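Local coordinates for protein transcriptional regulator, MarR family (Methanosarcina mazei, PDB 3S2W) that probably binds DNA as a dimeric winged helix-turn-helix transcription factor of the MarR family, at residues 54-59 / 92-97. Numbering follows the deposited sequence.
Sequences PFLMRL and GYVFRQ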
ATOM      1  N   PRO A  54       8.185  -7.070  -4.181  1.00 35.73           N
ATOM      2  CA  PRO A  54       7.372  -6.777  -5.365  1.00 35.29           C
ATOM      3  C   PRO A  54       8.182  -6.970  -6.657  1.00 42.90           C
ATOM      4  O   PRO A  54       7.647  -7.589  -7.576  1.00 43.82           O
ATOM      5  CB  PRO A  54       6.989  -5.304  -5.178  1.00 31.42           C
ATOM      6  CG  PRO A  54       7.289  -4.991  -3.788  1.00 41.21           C
ATOM      7  CD  PRO A  54       8.438  -5.856  -3.395  1.00 38.89           C
ATOM      8  N   PHE A  55       9.431  -6.483  -6.713  1.00 36.66           N
ATOM      9  CA  PHE A  55      10.355  -6.760  -7.844  1.00 32.23           C
ATOM     10  C   PHE A  55      10.603  -8.250  -8.056  1.00 33.35           C
ATOM     11  O   PHE A  55      10.402  -8.777  -9.142  1.00 40.51           O
ATOM     12  CB  PHE A  55      11.707  -6.018  -7.684  1.00 25.30           C
ATOM     13  CG  PHE A  55      11.561  -4.518  -7.626  1.00 36.40           C
ATOM     14  CD1 PHE A  55      11.442  -3.776  -8.796  1.00 29.54           C
ATOM     15  CD2 PHE A  55      11.490  -3.855  -6.395  1.00 34.51           C
ATOM     16  CE1 PHE A  55      11.267  -2.415  -8.756  1.00 35.18           C
ATOM     17  CE2 PHE A  55      11.320  -2.478  -6.346  1.00 39.93           C
ATOM     18  CZ  PHE A  55      11.206  -1.756  -7.528  1.00 47.51           C
ATOM     19  N   LEU A  56      11.047  -8.939  -7.022  1.00 32.91           N
ATOM     20  CA  LEU A  56      11.216 -10.375  -7.154  1.00 30.53           C
ATOM     21  C   LEU A  56       9.954 -11.020  -7.764  1.00 41.14           C
ATOM     22  O   LEU A  56      10.057 -11.767  -8.732  1.00 51.13           O
ATOM     23  CB  LEU A  56      11.577 -10.984  -5.810  1.00 28.51           C
ATOM     24  CG  LEU A  56      12.502 -12.193  -5.848  1.00 41.94           C
ATOM     25  CD1 LEU A  56      13.772 -11.900  -6.645  1.00 37.09           C
ATOM     26  CD2 LEU A  56      12.838 -12.652  -4.430  1.00 43.11           C
HETATM   27  N   MSE A  57       8.770 -10.709  -7.230  1.00 36.51           N
HETATM   28  CA  MSE A  57       7.533 -11.336  -7.702  1.00 38.96           C
HETATM   29  C   MSE A  57       7.260 -11.020  -9.174  1.00 50.30           C
HETATM   30  O   MSE A  57       6.728 -11.847  -9.910  1.00 53.68           O
HETATM   31  CB  MSE A  57       6.322 -10.927  -6.835  1.00 39.87           C
HETATM   32  CG  MSE A  57       6.336 -11.492  -5.397  1.00 40.31           C
HETATM   33 SE   MSE A  57       6.444 -13.469  -5.307  0.87 70.31          SE
HETATM   34  CE  MSE A  57       4.605 -13.936  -5.778  1.00 59.55           C
ATOM     35  N   ARG A  58       7.630  -9.820  -9.600  1.00 47.21           N
ATOM     36  CA  ARG A  58       7.478  -9.431 -10.997  1.00 45.20           C
ATOM     37  C   ARG A  58       8.414 -10.214 -11.929  1.00 48.37           C
ATOM     38  O   ARG A  58       7.993 -10.677 -12.988  1.00 39.75           O
ATOM     39  CB  ARG A  58       7.711  -7.928 -11.146  1.00 52.62           C
ATOM     40  CG  ARG A  58       7.336  -7.375 -12.506  1.00 64.67           C
ATOM     41  CD  ARG A  58       5.899  -7.674 -12.838  1.00 74.62           C
ATOM     42  NE  ARG A  58       5.714  -7.776 -14.277  1.00 84.91           N
ATOM     43  CZ  ARG A  58       4.979  -6.942 -15.000  1.00 89.32           C
ATOM     44  NH1 ARG A  58       4.329  -5.940 -14.422  1.00 83.70           N
ATOM     45  NH2 ARG A  58       4.890  -7.128 -16.308  1.00 97.55           N
ATOM     46  N   LEU A  59       9.676 -10.369 -11.532  1.00 47.52           N
ATOM     47  CA  LEU A  59      10.610 -11.147 -12.330  1.00 47.00           C
ATOM     48  C   LEU A  59      10.142 -12.587 -12.528  1.00 49.40           C
ATOM     49  O   LEU A  59      10.407 -13.172 -13.576  1.00 48.84           O
ATOM     50  CB  LEU A  59      12.007 -11.115 -11.723  1.00 41.17           C
ATOM     51  CG  LEU A  59      12.632  -9.742 -11.856  1.00 43.69           C
ATOM     52  CD1 LEU A  59      13.874  -9.653 -10.987  1.00 45.18           C
ATOM     53  CD2 LEU A  59      12.948  -9.494 -13.320  1.00 34.94           C
ATOM     54  N   GLY A  92      22.451 -11.771  -4.208  1.00 53.84           N
ATOM     55  CA  GLY A  92      22.702 -12.793  -5.210  1.00 41.46           C
ATOM     56  C   GLY A  92      21.461 -13.415  -5.821  1.00 41.40           C
ATOM     57  O   GLY A  92      21.499 -14.558  -6.276  1.00 41.70           O
ATOM     58  N   TYR A  93      20.363 -12.661  -5.846  1.00 35.24           N
ATOM     59  CA  TYR A  93      19.100 -13.163  -6.373  1.00 30.05           C
ATOM     60  C   TYR A  93      18.831 -12.697  -7.785  1.00 31.78           C
ATOM     61  O   TYR A  93      18.007 -13.272  -8.486  1.00 36.89           O
ATOM     62  CB  TYR A  93      17.938 -12.729  -5.497  1.00 35.34           C
ATOM     63  CG  TYR A  93      17.921 -13.409  -4.168  1.00 41.30           C
ATOM     64  CD1 TYR A  93      18.056 -14.781  -4.080  1.00 38.95           C
ATOM     65  CD2 TYR A  93      17.788 -12.678  -2.997  1.00 43.29           C
ATOM     66  CE1 TYR A  93      18.040 -15.400  -2.872  1.00 47.17           C
ATOM     67  CE2 TYR A  93      17.773 -13.290  -1.789  1.00 39.59           C
ATOM     68  CZ  TYR A  93      17.897 -14.651  -1.727  1.00 44.94           C
ATOM     69  OH  TYR A  93      17.884 -15.277  -0.521  1.00 47.00           O
ATOM     70  N   VAL A  94      19.496 -11.630  -8.200  1.00 31.96           N
ATOM     71  CA  VAL A  94      19.320 -11.172  -9.570  1.00 41.23           C
ATOM     72  C   VAL A  94      20.597 -10.607 -10.084  1.00 40.35           C
ATOM     73  O   VAL A  94      21.459 -10.221  -9.303  1.00 41.05           O
ATOM     74  CB  VAL A  94      18.287 -10.059  -9.693  1.00 34.51           C
ATOM     75  CG1 VAL A  94      16.976 -10.511  -9.123  1.00 33.38           C
ATOM     76  CG2 VAL A  94      18.806  -8.770  -9.037  1.00 26.58           C
ATOM     77  N   PHE A  95      20.703 -10.529 -11.403  1.00 37.76           N
ATOM     78  CA  PHE A  95      21.830  -9.839 -12.007  1.00 34.63           C
ATOM     79  C   PHE A  95      21.320  -8.896 -13.056  1.00 37.49           C
ATOM     80  O   PHE A  95      20.169  -9.010 -13.490  1.00 44.64           O
ATOM     81  CB  PHE A  95      22.899 -10.806 -12.547  1.00 32.09           C
ATOM     82  CG  PHE A  95      22.487 -11.566 -13.787  1.00 37.97           C
ATOM     83  CD1 PHE A  95      22.721 -11.039 -15.055  1.00 31.02           C
ATOM     84  CD2 PHE A  95      21.901 -12.819 -13.687  1.00 37.27           C
ATOM     85  CE1 PHE A  95      22.355 -11.736 -16.184  1.00 33.92           C
ATOM     86  CE2 PHE A  95      21.538 -13.528 -14.832  1.00 41.87           C
ATOM     87  CZ  PHE A  95      21.766 -12.990 -16.076  1.00 34.57           C
ATOM     88  N   ARG A  96      22.169  -7.935 -13.403  1.00 41.67           N
ATOM     89  CA  ARG A  96      21.865  -6.895 -14.378  1.00 45.88           C
ATOM     90  C   ARG A  96      22.650  -7.152 -15.656  1.00 40.63           C
ATOM     91  O   ARG A  96      23.791  -7.606 -15.620  1.00 42.21           O
ATOM     92  CB  ARG A  96      22.322  -5.537 -13.861  1.00 40.30           C
ATOM     93  CG  ARG A  96      21.403  -4.807 -12.924  1.00 50.85           C
ATOM     94  CD  ARG A  96      22.277  -3.832 -12.100  1.00 58.88           C
ATOM     95  NE  ARG A  96      21.519  -2.800 -11.409  1.00 55.07           N
ATOM     96  CZ  ARG A  96      21.799  -2.373 -10.183  1.00 62.11           C
ATOM     97  NH1 ARG A  96      22.828  -2.905  -9.519  1.00 44.25           N
ATOM     98  NH2 ARG A  96      21.053  -1.411  -9.614  1.00 69.39           N
ATOM     99  N   GLN A  97      22.065  -6.813 -16.789  1.00 34.13           N
ATOM    100  CA  GLN A  97      22.790  -6.911 -18.044  1.00 36.35           C
ATOM    101  C   GLN A  97      22.450  -5.722 -18.893  1.00 38.35           C
ATOM    102  O   GLN A  97      21.278  -5.482 -19.161  1.00 40.66           O
ATOM    103  CB  GLN A  97      22.410  -8.183 -18.782  1.00 49.75           C
ATOM    104  CG  GLN A  97      23.560  -9.138 -18.949  1.00 67.46           C
ATOM    105  CD  GLN A  97      24.468  -8.721 -20.068  1.00 77.44           C
ATOM    106  OE1 GLN A  97      24.025  -8.576 -21.204  1.00 87.95           O
ATOM    107  NE2 GLN A  97      25.742  -8.502 -19.757  1.00 73.30           N
TER
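Val-94 lays its CG1 methyl over the gap between two leucines one helical turn apart, against CD1 of Leu-59 at 3.7 Å and, more loosely, CD1 of Leu-56 at 4.3 Å. The Leu-59 and Val-94 side chains cross at about a right angle, methyl against methyl. In Val-94, CG1 lies anti to the carbonyl carbon (chi1 -56°), which directs this branch at the helix. Leu-56 is reached differently: its CA-CB bond does not aim at 92-97, and its intermediate chi1 of -147° swings CD1 across to graze CB of Tyr-93 at 4.4 Å. Only the base of Tyr-93 takes part. The Tyr-93 side chain also touches Ile-48, as Leu-56 does, and its hydroxyl is hydrogen-bonded to the backbone O of Tyr-46. All four touching residues are buried, and their contact is wholly apolar and slight, with just 120 Å² buried between the segments and 8.4 Å between CA of Leu-56 and CA of Tyr-93. Other parts of the core add to the packing: both leucines also touch Leu-110 of strand 106-110, while Val-94 rests on Leu-88 and Val-89 of helix 78-90. That helix ends in a Schellman motif at Gly-92, whose positive phi turns the chain into strand 94-98. Phe-95 and Gln-97 pair through their backbones with Phe-109 and Arg-107 of the antiparallel neighbour. The contact thus joins helix 53-61 to the first strand of the beta hairpin that follows helix 78-90, the presumed recognition helix, an arrangement characteristic of the winged helix-turn-helix domain of MarR regulators.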